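Local coordinates for protein D-glycerate 3-kinase (Cryptococcus neoformans var. grubii serotype A, PDB 6CKG) that probably phosphorylates D-glycerate at its 3-hydroxyl with ATP, as a P-loop kinase related to other small-molecule kinases, at residues 144-149 and 169-174; 124-129 and 242-247; 80-85 and 177-182. All coordinates share one frame; numbering follows the deposited sequence.

Contact 1 (144-149 and 169-174)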
ATOM      1  N   ASP A 144      13.174   0.302 -25.679  1.00 78.88           N
ATOM      2  CA  ASP A 144      11.908   0.942 -26.025  1.00 81.14           C
ATOM      3  C   ASP A 144      10.797   0.560 -25.040  1.00 76.82           C
ATOM      4  O   ASP A 144      10.005   1.407 -24.613  1.00 78.60           O
ATOM      5  CB  ASP A 144      11.497   0.573 -27.455  1.00 79.59           C
ATOM      6  N   GLN A 145      10.751  -0.720 -24.676  1.00 66.36           N
ATOM      7  CA  GLN A 145       9.730  -1.220 -23.766  1.00 52.90           C
ATOM      8  C   GLN A 145      10.343  -1.614 -22.426  1.00 47.75           C
ATOM      9  O   GLN A 145      10.252  -2.776 -22.012  1.00 38.71           O
ATOM     10  CB  GLN A 145       9.004  -2.412 -24.395  1.00 57.91           C
ATOM     11  CG  GLN A 145       8.445  -2.136 -25.785  1.00 61.72           C
ATOM     12  CD  GLN A 145       7.698  -3.330 -26.360  1.00 70.65           C
ATOM     13  OE1 GLN A 145       6.575  -3.634 -25.953  1.00 71.21           O
ATOM     14  NE2 GLN A 145       8.324  -4.017 -27.309  1.00 76.03           N
ATOM     15  N   ARG A 146      10.973  -0.659 -21.739  1.00 48.88           N
ATOM     16  CA  ARG A 146      11.692  -0.935 -20.503  1.00 50.17           C
ATOM     17  C   ARG A 146      11.355   0.134 -19.474  1.00 50.44           C
ATOM     18  O   ARG A 146      10.924   1.240 -19.812  1.00 56.76           O
ATOM     19  CB  ARG A 146      13.214  -1.009 -20.737  1.00 51.93           C
ATOM     20  CG  ARG A 146      13.641  -2.186 -21.629  1.00 53.29           C
ATOM     21  CD  ARG A 146      15.135  -2.211 -21.921  1.00 65.50           C
ATOM     22  NE  ARG A 146      15.926  -2.591 -20.754  1.00 75.88           N
ATOM     23  CZ  ARG A 146      17.257  -2.564 -20.710  1.00 86.65           C
ATOM     24  NH1 ARG A 146      17.959  -2.175 -21.772  1.00 86.57           N
ATOM     25  NH2 ARG A 146      17.893  -2.924 -19.601  1.00 90.32           N
ATOM     26  N   ALA A 147      11.525  -0.226 -18.204  1.00 42.30           N
ATOM     27  CA  ALA A 147      11.372   0.706 -17.099  1.00 37.90           C
ATOM     28  C   ALA A 147      12.341   0.314 -15.995  1.00 41.29           C
ATOM     29  O   ALA A 147      12.837  -0.814 -15.947  1.00 41.06           O
ATOM     30  CB  ALA A 147       9.937   0.727 -16.573  1.00 36.94           C
ATOM     31  N   GLN A 148      12.641   1.277 -15.130  1.00 42.21           N
ATOM     32  CA  GLN A 148      13.517   1.075 -13.985  0.55 42.76           C
ATOM     33  C   GLN A 148      12.753   1.457 -12.726  1.00 37.19           C
ATOM     34  O   GLN A 148      12.171   2.543 -12.658  1.00 39.72           O
ATOM     35  CB  GLN A 148      14.803   1.907 -14.104  0.55 46.15           C
ATOM     36  CG  GLN A 148      15.749   1.502 -15.243  0.55 50.99           C
ATOM     37  CD  GLN A 148      15.299   2.005 -16.608  0.55 52.21           C
ATOM     38  OE1 GLN A 148      14.716   3.084 -16.728  0.55 51.76           O
ATOM     39  NE2 GLN A 148      15.561   1.212 -17.645  0.55 49.41           N
ATOM     40  N   LEU A 149      12.745   0.563 -11.742  1.00 35.28           N
ATOM     41  CA  LEU A 149      12.012   0.858 -10.523  1.00 29.87           C
ATOM     42  C   LEU A 149      12.949   1.012  -9.331  1.00 30.28           C
ATOM     43  O   LEU A 149      13.981   0.337  -9.250  1.00 34.88           O
ATOM     44  CB  LEU A 149      10.986  -0.243 -10.226  1.00 30.21           C
ATOM     45  CG  LEU A 149      10.007  -0.503 -11.376  1.00 32.73           C
ATOM     46  CD1 LEU A 149       9.063  -1.639 -11.046  1.00 23.60           C
ATOM     47  CD2 LEU A 149       9.220   0.754 -11.720  1.00 37.90           C
ATOM     48  N   GLU A 169      14.992  -3.748 -12.954  1.00 34.45           N
ATOM     49  CA  GLU A 169      14.833  -3.586 -14.394  1.00 38.31           C
ATOM     50  C   GLU A 169      13.587  -4.323 -14.861  1.00 42.24           C
ATOM     51  O   GLU A 169      13.435  -5.524 -14.599  1.00 45.51           O
ATOM     52  CB  GLU A 169      16.057  -4.115 -15.147  1.00 40.48           C
ATOM     53  CG  GLU A 169      17.287  -3.224 -15.080  1.00 50.98           C
ATOM     54  CD  GLU A 169      17.089  -1.917 -15.813  1.00 59.33           C
ATOM     55  OE1 GLU A 169      16.307  -1.889 -16.785  1.00 63.02           O
ATOM     56  OE2 GLU A 169      17.710  -0.911 -15.411  1.00 67.13           O
ATOM     57  N   VAL A 170      12.705  -3.614 -15.562  1.00 35.59           N
ATOM     58  CA  VAL A 170      11.469  -4.187 -16.084  1.00 33.85           C
ATOM     59  C   VAL A 170      11.574  -4.238 -17.602  1.00 41.17           C
ATOM     60  O   VAL A 170      11.925  -3.241 -18.246  1.00 38.62           O
ATOM     61  CB  VAL A 170      10.234  -3.388 -15.632  1.00 39.79           C
ATOM     62  CG1 VAL A 170       8.953  -3.947 -16.269  1.00 39.01           C
ATOM     63  CG2 VAL A 170      10.131  -3.401 -14.108  1.00 36.19           C
ATOM     64  N   GLN A 171      11.298  -5.404 -18.171  1.00 41.21           N
ATOM     65  CA  GLN A 171      11.326  -5.609 -19.613  1.00 37.54           C
ATOM     66  C   GLN A 171       9.909  -5.910 -20.068  1.00 37.60           C
ATOM     67  O   GLN A 171       9.321  -6.915 -19.650  1.00 38.52           O
ATOM     68  CB  GLN A 171      12.266  -6.752 -19.995  1.00 37.37           C
ATOM     69  CG  GLN A 171      12.227  -7.137 -21.467  1.00 44.13           C
ATOM     70  CD  GLN A 171      12.723  -6.028 -22.368  1.00 52.69           C
ATOM     71  OE1 GLN A 171      13.922  -5.732 -22.403  1.00 55.89           O
ATOM     72  NE2 GLN A 171      11.803  -5.393 -23.097  1.00 44.55           N
ATOM     73  N   GLY A 172       9.358  -5.037 -20.901  1.00 33.46           N
ATOM     74  CA  GLY A 172       8.056  -5.289 -21.478  1.00 35.18           C
ATOM     75  C   GLY A 172       8.142  -6.343 -22.549  1.00 38.60           C
ATOM     76  O   GLY A 172       9.224  -6.747 -22.975  1.00 31.82           O
ATOM     77  N   PRO A 173       6.977  -6.806 -23.021  1.00 40.86           N
ATOM     78  CA  PRO A 173       5.636  -6.374 -22.610  1.00 32.45           C
ATOM     79  C   PRO A 173       5.238  -6.928 -21.251  1.00 28.27           C
ATOM     80  O   PRO A 173       5.860  -7.873 -20.773  1.00 35.18           O
ATOM     81  CB  PRO A 173       4.730  -6.949 -23.710  1.00 39.73           C
ATOM     82  CG  PRO A 173       5.438  -8.188 -24.148  1.00 38.09           C
ATOM     83  CD  PRO A 173       6.924  -7.842 -24.074  1.00 41.48           C
ATOM     84  N   ILE A 174       4.226  -6.323 -20.631  1.00 28.34           N
ATOM     85  CA  ILE A 174       3.779  -6.677 -19.290  1.00 30.22           C
ATOM     86  C   ILE A 174       2.264  -6.872 -19.333  1.00 31.40           C
ATOM     87  O   ILE A 174       1.536  -6.010 -19.843  1.00 31.20           O
ATOM     88  CB  ILE A 174       4.158  -5.593 -18.258  1.00 32.03           C
ATOM     89  CG1 ILE A 174       5.680  -5.484 -18.097  1.00 32.50           C
ATOM     90  CG2 ILE A 174       3.510  -5.856 -16.904  1.00 27.04           C
ATOM     91  CD1 ILE A 174       6.344  -6.747 -17.576  1.00 29.35           C
TER

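Contact 2 (124-129 and 242-247)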
ATOM      1  N   CYS A 124       6.881   6.292 -12.569  1.00 29.75           N
ATOM      2  CA  CYS A 124       7.073   4.857 -12.765  1.00 29.90           C
ATOM      3  C   CYS A 124       5.785   4.179 -13.204  1.00 34.69           C
ATOM      4  O   CYS A 124       5.801   3.316 -14.087  1.00 32.43           O
ATOM      5  CB  CYS A 124       7.609   4.217 -11.487  1.00 26.58           C
ATOM      6  SG  CYS A 124       9.384   4.636 -11.255  1.00 33.33           S
ATOM      7  N   LEU A 125       4.652   4.566 -12.621  1.00 29.23           N
ATOM      8  CA  LEU A 125       3.402   3.934 -13.019  1.00 35.61           C
ATOM      9  C   LEU A 125       3.037   4.303 -14.451  1.00 35.57           C
ATOM     10  O   LEU A 125       2.574   3.452 -15.214  1.00 35.84           O
ATOM     11  CB  LEU A 125       2.289   4.312 -12.040  1.00 31.09           C
ATOM     12  CG  LEU A 125       1.025   3.439 -12.087  1.00 35.36           C
ATOM     13  CD1 LEU A 125       1.351   1.975 -12.417  1.00 34.80           C
ATOM     14  CD2 LEU A 125       0.324   3.523 -10.746  1.00 30.96           C
ATOM     15  N   ALA A 126       3.265   5.556 -14.849  1.00 34.00           N
ATOM     16  CA  ALA A 126       3.010   5.918 -16.241  1.00 35.45           C
ATOM     17  C   ALA A 126       3.949   5.173 -17.186  1.00 38.59           C
ATOM     18  O   ALA A 126       3.538   4.738 -18.271  1.00 40.03           O
ATOM     19  CB  ALA A 126       3.136   7.428 -16.431  1.00 38.14           C
ATOM     20  N   LYS A 127       5.206   4.996 -16.780  1.00 35.93           N
ATOM     21  CA  LYS A 127       6.147   4.234 -17.598  1.00 35.88           C
ATOM     22  C   LYS A 127       5.675   2.795 -17.773  1.00 35.38           C
ATOM     23  O   LYS A 127       5.684   2.260 -18.887  1.00 34.88           O
ATOM     24  CB  LYS A 127       7.540   4.275 -16.966  1.00 34.22           C
ATOM     25  CG  LYS A 127       8.674   3.801 -17.891  1.00 42.71           C
ATOM     26  CD  LYS A 127       8.894   4.763 -19.047  1.00 53.86           C
ATOM     27  CE  LYS A 127      10.134   4.409 -19.863  1.00 62.77           C
ATOM     28  NZ  LYS A 127      11.389   4.719 -19.124  1.00 69.32           N
ATOM     29  N   LEU A 128       5.284   2.138 -16.676  1.00 29.10           N
ATOM     30  CA  LEU A 128       4.795   0.766 -16.795  1.00 35.41           C
ATOM     31  C   LEU A 128       3.549   0.701 -17.666  1.00 36.98           C
ATOM     32  O   LEU A 128       3.388  -0.234 -18.462  1.00 37.31           O
ATOM     33  CB  LEU A 128       4.516   0.171 -15.415  1.00 29.59           C
ATOM     34  CG  LEU A 128       5.751  -0.094 -14.548  1.00 37.16           C
ATOM     35  CD1 LEU A 128       5.377  -0.398 -13.082  1.00 28.53           C
ATOM     36  CD2 LEU A 128       6.604  -1.210 -15.130  1.00 32.94           C
ATOM     37  N   LYS A 129       2.670   1.700 -17.559  1.00 35.43           N
ATOM     38  CA  LYS A 129       1.405   1.647 -18.287  1.00 36.48           C
ATOM     39  C   LYS A 129       1.581   1.855 -19.790  1.00 32.57           C
ATOM     40  O   LYS A 129       0.710   1.446 -20.557  1.00 37.81           O
ATOM     41  CB  LYS A 129       0.424   2.664 -17.700  1.00 33.99           C
ATOM     42  CG  LYS A 129      -0.135   2.233 -16.340  1.00 35.96           C
ATOM     43  CD  LYS A 129      -0.980   3.317 -15.686  1.00 41.05           C
ATOM     44  CE  LYS A 129      -2.357   3.434 -16.308  1.00 36.21           C
ATOM     45  NZ  LYS A 129      -3.373   2.605 -15.592  1.00 38.21           N
ATOM     46  N   TRP A 242      -3.847   7.002  -7.356  1.00 26.41           N
ATOM     47  CA  TRP A 242      -4.905   6.004  -7.180  1.00 27.66           C
ATOM     48  C   TRP A 242      -5.710   5.816  -8.454  1.00 27.70           C
ATOM     49  O   TRP A 242      -6.142   4.692  -8.774  1.00 28.03           O
ATOM     50  CB  TRP A 242      -5.847   6.404  -6.048  1.00 28.44           C
ATOM     51  CG  TRP A 242      -5.278   6.522  -4.650  1.00 26.50           C
ATOM     52  CD1 TRP A 242      -5.891   7.163  -3.590  1.00 23.21           C
ATOM     53  CD2 TRP A 242      -4.045   5.982  -4.122  1.00 23.88           C
ATOM     54  NE1 TRP A 242      -5.119   7.064  -2.458  1.00 24.39           N
ATOM     55  CE2 TRP A 242      -3.978   6.365  -2.750  1.00 22.58           C
ATOM     56  CE3 TRP A 242      -2.990   5.233  -4.663  1.00 24.86           C
ATOM     57  CZ2 TRP A 242      -2.923   6.003  -1.924  1.00 23.39           C
ATOM     58  CZ3 TRP A 242      -1.927   4.891  -3.836  1.00 26.19           C
ATOM     59  CH2 TRP A 242      -1.898   5.286  -2.483  1.00 26.08           C
ATOM     60  N   ASP A 243      -5.939   6.904  -9.191  1.00 25.20           N
ATOM     61  CA  ASP A 243      -6.779   6.838 -10.384  1.00 29.35           C
ATOM     62  C   ASP A 243      -6.150   6.038 -11.521  1.00 28.85           C
ATOM     63  O   ASP A 243      -6.830   5.784 -12.516  1.00 29.72           O
ATOM     64  CB  ASP A 243      -7.113   8.253 -10.877  1.00 31.56           C
ATOM     65  CG  ASP A 243      -8.169   8.951 -10.009  1.00 40.50           C
ATOM     66  OD1 ASP A 243      -8.851   8.278  -9.197  1.00 38.76           O
ATOM     67  OD2 ASP A 243      -8.315  10.185 -10.134  1.00 44.26           O
ATOM     68  N   GLN A 244      -4.872   5.681 -11.419  1.00 31.06           N
ATOM     69  CA  GLN A 244      -4.206   4.834 -12.397  1.00 30.60           C
ATOM     70  C   GLN A 244      -4.478   3.353 -12.169  1.00 29.58           C
ATOM     71  O   GLN A 244      -4.140   2.535 -13.031  1.00 28.06           O
ATOM     72  CB  GLN A 244      -2.706   5.112 -12.355  1.00 29.60           C
ATOM     73  CG  GLN A 244      -2.336   6.523 -12.808  1.00 33.43           C
ATOM     74  CD  GLN A 244      -2.134   6.585 -14.309  1.00 48.50           C
ATOM     75  OE1 GLN A 244      -3.077   6.410 -15.079  1.00 48.35           O
ATOM     76  NE2 GLN A 244      -0.884   6.788 -14.736  1.00 58.32           N
ATOM     77  N   ILE A 245      -5.112   3.003 -11.058  1.00 28.62           N
ATOM     78  CA  ILE A 245      -5.388   1.613 -10.702  1.00 29.79           C
ATOM     79  C   ILE A 245      -6.686   1.151 -11.363  1.00 35.16           C
ATOM     80  O   ILE A 245      -7.719   1.831 -11.290  1.00 31.15           O
ATOM     81  CB  ILE A 245      -5.464   1.470  -9.174  1.00 24.17           C
ATOM     82  CG1 ILE A 245      -4.111   1.865  -8.554  1.00 27.89           C
ATOM     83  CG2 ILE A 245      -5.915   0.079  -8.775  1.00 23.51           C
ATOM     84  CD1 ILE A 245      -4.084   1.844  -7.014  1.00 21.64           C
ATOM     85  N   ASP A 246      -6.648  -0.037 -11.979  1.00 28.47           N
ATOM     86  CA  ASP A 246      -7.790  -0.591 -12.702  1.00 26.39           C
ATOM     87  C   ASP A 246      -8.681  -1.468 -11.832  1.00 27.54           C
ATOM     88  O   ASP A 246      -9.907  -1.435 -11.972  1.00 32.45           O
ATOM     89  CB  ASP A 246      -7.310  -1.421 -13.901  1.00 26.73           C
ATOM     90  CG  ASP A 246      -6.494  -0.612 -14.886  1.00 32.21           C
ATOM     91  OD1 ASP A 246      -6.918   0.505 -15.221  1.00 37.97           O
ATOM     92  OD2 ASP A 246      -5.424  -1.086 -15.316  1.00 28.91           O
ATOM     93  N   CYS A 247      -8.096  -2.282 -10.962  1.00 23.23           N
ATOM     94  CA  CYS A 247      -8.877  -3.171 -10.110  1.00 24.95           C
ATOM     95  C   CYS A 247      -8.123  -3.323  -8.795  1.00 25.55           C
ATOM     96  O   CYS A 247      -6.992  -2.861  -8.655  1.00 24.31           O
ATOM     97  CB  CYS A 247      -9.133  -4.525 -10.812  1.00 24.50           C
ATOM     98  SG  CYS A 247      -7.615  -5.464 -11.150  1.00 26.15           S
TER
HETATM   99  O   HOH W   1      -3.995   0.057 -17.291  1.00 40.74           O

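Contact 3 (80-85 and 177-182). With EDO (1,2-ethanediol), chain C; EDO (1,2-ethanediol), chain D.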
ATOM      1  N   ALA A  80       5.041  -7.110 -13.407  1.00 27.44           N
ATOM      2  CA  ALA A  80       5.926  -6.147 -12.768  1.00 32.13           C
ATOM      3  C   ALA A  80       5.255  -5.758 -11.467  1.00 36.45           C
ATOM      4  O   ALA A  80       4.023  -5.703 -11.407  1.00 31.81           O
ATOM      5  CB  ALA A  80       6.169  -4.902 -13.635  1.00 27.11           C
ATOM      6  N   THR A  81       6.048  -5.515 -10.425  1.00 30.94           N
ATOM      7  CA  THR A  81       5.499  -5.150  -9.122  1.00 33.36           C
ATOM      8  C   THR A  81       6.052  -3.808  -8.662  1.00 31.49           C
ATOM      9  O   THR A  81       7.266  -3.572  -8.737  1.00 26.32           O
ATOM     10  CB  THR A  81       5.808  -6.214  -8.071  1.00 36.31           C
ATOM     11  OG1 THR A  81       5.173  -7.440  -8.432  1.00 39.01           O
ATOM     12  CG2 THR A  81       5.275  -5.764  -6.693  1.00 38.99           C
ATOM     13  N   MET A  82       5.156  -2.934  -8.189  1.00 30.50           N
ATOM     14  CA  MET A  82       5.509  -1.711  -7.473  1.00 27.12           C
ATOM     15  C   MET A  82       5.050  -1.842  -6.026  1.00 33.18           C
ATOM     16  O   MET A  82       3.861  -2.078  -5.766  1.00 28.79           O
ATOM     17  CB  MET A  82       4.857  -0.478  -8.109  1.00 31.26           C
ATOM     18  CG  MET A  82       5.592   0.050  -9.310  1.00 33.65           C
ATOM     19  SD  MET A  82       4.717   1.370 -10.160  1.00 37.84           S
ATOM     20  CE  MET A  82       4.512   2.577  -8.832  1.00 33.44           C
ATOM     21  N   SER A  83       5.981  -1.691  -5.090  1.00 26.23           N
ATOM     22  CA  SER A  83       5.672  -1.670  -3.668  1.00 28.51           C
ATOM     23  C   SER A  83       5.808  -0.241  -3.156  1.00 29.82           C
ATOM     24  O   SER A  83       6.832   0.405  -3.387  1.00 27.78           O
ATOM     25  CB  SER A  83       6.605  -2.600  -2.895  1.00 31.63           C
ATOM     26  OG  SER A  83       6.555  -3.894  -3.438  1.00 39.00           O
ATOM     27  N   LEU A  84       4.781   0.243  -2.457  1.00 28.71           N
ATOM     28  CA  LEU A  84       4.766   1.638  -2.015  1.00 24.17           C
ATOM     29  C   LEU A  84       6.019   2.016  -1.219  1.00 26.01           C
ATOM     30  O   LEU A  84       6.559   3.117  -1.385  1.00 29.89           O
ATOM     31  CB  LEU A  84       3.513   1.897  -1.183  1.00 23.84           C
ATOM     32  CG  LEU A  84       3.319   3.332  -0.695  1.00 23.73           C
ATOM     33  CD1 LEU A  84       3.100   4.226  -1.900  1.00 27.24           C
ATOM     34  CD2 LEU A  84       2.109   3.376   0.246  1.00 21.66           C
ATOM     35  N   ASP A  85       6.501   1.119  -0.358  1.00 24.13           N
ATOM     36  CA  ASP A  85       7.648   1.446   0.488  1.00 28.14           C
ATOM     37  C   ASP A  85       8.918   1.685  -0.323  1.00 36.57           C
ATOM     38  O   ASP A  85       9.827   2.370   0.149  1.00 32.67           O
ATOM     39  CB  ASP A  85       7.915   0.328   1.487  1.00 30.35           C
ATOM     40  CG  ASP A  85       6.807   0.158   2.492  1.00 35.73           C
ATOM     41  OD1 ASP A  85       5.710   0.745   2.318  1.00 34.06           O
ATOM     42  OD2 ASP A  85       7.050  -0.587   3.461  1.00 42.00           O
ATOM     43  N   VAL A 177       0.457  -5.249 -13.721  1.00 26.39           N
ATOM     44  CA  VAL A 177       1.246  -4.539 -12.722  1.00 25.78           C
ATOM     45  C   VAL A 177       0.555  -4.715 -11.380  1.00 26.13           C
ATOM     46  O   VAL A 177      -0.632  -4.398 -11.240  1.00 30.01           O
ATOM     47  CB  VAL A 177       1.408  -3.051 -13.074  1.00 27.81           C
ATOM     48  CG1 VAL A 177       2.036  -2.259 -11.894  1.00 23.54           C
ATOM     49  CG2 VAL A 177       2.278  -2.901 -14.331  1.00 31.39           C
ATOM     50  N   ILE A 178       1.280  -5.269 -10.411  1.00 22.11           N
ATOM     51  CA  ILE A 178       0.828  -5.302  -9.026  1.00 28.74           C
ATOM     52  C   ILE A 178       1.395  -4.065  -8.333  1.00 31.88           C
ATOM     53  O   ILE A 178       2.619  -3.876  -8.283  1.00 27.87           O
ATOM     54  CB  ILE A 178       1.279  -6.591  -8.321  1.00 28.01           C
ATOM     55  CG1 ILE A 178       0.836  -7.834  -9.097  1.00 29.57           C
ATOM     56  CG2 ILE A 178       0.749  -6.637  -6.877  1.00 24.82           C
ATOM     57  CD1 ILE A 178      -0.644  -7.994  -9.186  1.00 38.09           C
ATOM     58  N   PHE A 179       0.515  -3.209  -7.816  1.00 27.67           N
ATOM     59  CA  PHE A 179       0.923  -1.987  -7.106  1.00 26.10           C
ATOM     60  C   PHE A 179       0.366  -2.068  -5.687  1.00 27.37           C
ATOM     61  O   PHE A 179      -0.828  -1.841  -5.468  1.00 21.67           O
ATOM     62  CB  PHE A 179       0.437  -0.739  -7.840  1.00 25.28           C
ATOM     63  CG  PHE A 179       0.726   0.580  -7.100  1.00 30.33           C
ATOM     64  CD1 PHE A 179       1.806   0.697  -6.235  1.00 29.81           C
ATOM     65  CD2 PHE A 179      -0.104   1.682  -7.277  1.00 29.99           C
ATOM     66  CE1 PHE A 179       2.059   1.906  -5.550  1.00 30.73           C
ATOM     67  CE2 PHE A 179       0.143   2.887  -6.612  1.00 29.12           C
ATOM     68  CZ  PHE A 179       1.241   2.992  -5.752  1.00 27.48           C
ATOM     69  N   GLU A 180       1.219  -2.419  -4.727  1.00 24.62           N
ATOM     70  CA  GLU A 180       0.779  -2.775  -3.388  1.00 31.51           C
ATOM     71  C   GLU A 180       1.311  -1.797  -2.349  1.00 31.37           C
ATOM     72  O   GLU A 180       2.328  -1.126  -2.550  1.00 27.72           O
ATOM     73  CB  GLU A 180       1.231  -4.185  -3.022  1.00 33.99           C
ATOM     74  CG  GLU A 180       2.713  -4.384  -3.138  1.00 44.53           C
ATOM     75  CD  GLU A 180       3.319  -4.871  -1.849  1.00 57.06           C
ATOM     76  OE1 GLU A 180       2.714  -4.620  -0.782  1.00 64.50           O
ATOM     77  OE2 GLU A 180       4.396  -5.500  -1.904  1.00 56.21           O
ATOM     78  N   GLY A 181       0.623  -1.740  -1.214  1.00 25.41           N
ATOM     79  CA  GLY A 181       1.026  -0.824  -0.166  1.00 29.19           C
ATOM     80  C   GLY A 181       0.088  -0.826   1.015  1.00 29.39           C
ATOM     81  O   GLY A 181      -1.112  -1.046   0.849  1.00 24.61           O
ATOM     82  N   TRP A 182       0.626  -0.570   2.215  1.00 27.45           N
ATOM     83  CA  TRP A 182      -0.194  -0.622   3.423  1.00 32.78           C
ATOM     84  C   TRP A 182      -1.333   0.397   3.382  1.00 24.96           C
ATOM     85  O   TRP A 182      -2.365   0.198   4.021  1.00 23.68           O
ATOM     86  CB  TRP A 182       0.688  -0.401   4.657  1.00 25.25           C
ATOM     87  CG  TRP A 182       1.130   1.029   4.830  1.00 27.26           C
ATOM     88  CD1 TRP A 182       2.230   1.618   4.277  1.00 27.86           C
ATOM     89  CD2 TRP A 182       0.472   2.051   5.602  1.00 27.76           C
ATOM     90  NE1 TRP A 182       2.309   2.940   4.662  1.00 25.97           N
ATOM     91  CE2 TRP A 182       1.238   3.230   5.470  1.00 25.56           C
ATOM     92  CE3 TRP A 182      -0.684   2.077   6.393  1.00 27.14           C
ATOM     93  CZ2 TRP A 182       0.890   4.427   6.104  1.00 25.60           C
ATOM     94  CZ3 TRP A 182      -1.036   3.266   7.024  1.00 28.65           C
ATOM     95  CH2 TRP A 182      -0.253   4.430   6.871  1.00 28.19           C
TER
HETATM   96  C1  EDO C 401      10.849  -2.388  -7.037  1.00 34.70           C
HETATM   97  O1  EDO C 401      11.681  -2.287  -5.862  1.00 33.34           O
HETATM   98  C2  EDO C 401       9.640  -1.472  -6.873  1.00 34.47           C
HETATM   99  O2  EDO C 401       8.879  -1.909  -5.738  1.00 30.94           O
HETATM  100  C1  EDO D 402      -0.596  -7.474   2.003  1.00 74.98           C
HETATM  101  O1  EDO D 402      -0.698  -7.236   3.411  1.00 78.03           O
HETATM  102  C2  EDO D 402       0.540  -6.652   1.402  1.00 69.34           C
HETATM  103  O2  EDO D 402       0.043  -5.404   0.902  1.00 69.55           O
HETATM  104  O   HOH W   2       3.516  -0.837   2.191  1.00 29.79           O
HETATM  105  O   HOH W   3       4.929   3.265   3.106  1.00 30.11           O

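Contact 1 (144-149 and 169-174)
Ala-147 and Val-170 form the hydrogen-bonded pair of an antiparallel hairpin, segments 146-149 and 169-171 running at 156°. Ala-147 N gives to Val-170 O at 3.0 Å, and Val-170 N returns a bond to Ala-147 O at 2.8 Å. Beyond the strand ends the ladder gains one more rung, Gly-172 N to Gln-145 O at 2.7 Å, before the cis peptide that leads into Pro-173.

Charged and polar groups gather on the face of Arg-146, Gln-148, Glu-169 and Gln-171. A bend at chi2 (-67°) swings the Glu-169 carboxylate across toward the neighbouring strand, above the space between the two, where OE1 takes a weak bond from Arg-146 NH2 at 3.4 Å; Gln-148 NE2 also comes near in one of its two conformers. The arginine bond is a loose salt bridge, with guanidinium and carboxylate planes 64° apart. Gln-171 NE2 folds back to its own neighbour, Gly-172 O, at 2.9 Å.

The other face is apolar: Leu-149 CD1 meets Val-170 CG2 at 3.7 Å.

This apolar side lies on helix 118-129, with Ala-147 and Val-170 both against Leu-128 and Leu-149 against Cys-124, while Arg-78, before strand 79-83, holds the carbonyls of Gln-171 and Pro-173.

Contact 2 (124-129 and 242-247)
Leu-125 and Gln-244 mark the nearest backbone approach, their CA atoms 7.7 Å apart, so the C-terminal turn and a half of helix 118-129 meets the loop at 242-247 through side chains. The helix keeps its regular bonding, Lys-129 N to Leu-125 O among them. On the other segment, a type I beta turn from Trp-242 to Ile-245 begins on the last residue of helix 239-242 and leads toward strand 247-253; Gln-244 lies within this turn and points toward the helix.

Two side-chain pairs make the contact. Leu-125 and Gln-244 lie alongside, running antiparallel, with Leu-125 CD2 3.8 Å from Gln-244 CB. Lys-129 then runs across the Gln-244 amide: its CD is 3.6 Å from Gln-244 NE2, and its CE is 3.3 Å from Gln-244 OE1. Bends at chi3 (76°) and chi4 (93°) take the ammonium past this amide to the backbone, where Lys-129 NZ donates to Gln-244 O at 2.7 Å, in the carbonyl plane and on a lone pair. Water 1 accepts from Lys-129 NZ at 3.1 Å and donates to Asp-246 OD2 at 2.7 Å.

Lys-129 NZ and Asp-246 OD1 remain 4.1 Å apart, so the lysine is held chiefly by a neutral carbonyl and a water, though the nearby carboxylate would probably still stabilise the ammonium. The direct bond ties the helix end to the turn entering the central sheet, and water 1 extends the link to Asp-246, just before strand 247-253, whose OD2 is anchored on Val-49 N of strand 48-53.

Contact 3 (80-85 and 177-182)
Met-82 and Phe-179 pair near the C-terminal ends of two parallel strands, 79-83 and 176-180, at one edge of the parallel part of the central sheet in what is probably a P-loop kinase fold. Four backbone bonds tie them, from Ile-178 N to Ala-80 O through to Leu-84 N to Glu-180 O, the tightest being Met-82 N to Ile-178 O at 2.7 Å.

Met-82 can be followed outward. Its CB lies 3.8 Å from Phe-179 CD1; CG packs against Leu-149 CD1 of the hairpin; SD stands above the ring face, 5.3 Å from its centroid, in a distant Met-aromatic contact. The turn at chi3 (57°) brings CE over the same ring, offset toward its rim and 4.2 Å from Phe-179 CE1. Helix 118-129 covers this side with Leu-121 and Leu-128.

On the reverse face, Ser-83 OG lies 3.1 Å from Glu-180 OE2, which also has a weak bond from Thr-64. Glu-180 OE1 accepts from an ethanediol hydroxyl, while Ser-83 N binds a second ethanediol. Past the strands, Asp-85 is salt-bridged to Lys-154 through OD2, and its OD1 takes protons from two waters; water 2 also accepts from Trp-182 N at 2.9 Å.

Overall arrangement
Helix 118-129 connects all three contacts. Leu-128 fits between hairpin and central sheet, its CD2 3.8 Å from Val-170 CG1 of contact 1 and its CD1 3.5 Å from Met-82 SD of contact 3. Beside contact 2, Leu-125 CD2 and Ile-245 CD1 each lie 4.0 Å from Phe-179 CD2. The hairpin also meets the edge strand, Leu-149 CD1 lying 3.5 Å from Thr-81 O. Contacts 2 and 3 have centres about 10 Å apart. Strand 48-53, beside strand 176-180, leads into a GPQGAGKS sequence that fits a P-loop, so contact 3 probably lies near the nucleotide site; its ethanediols, probably from the crystallisation liquor, may mark a pocket.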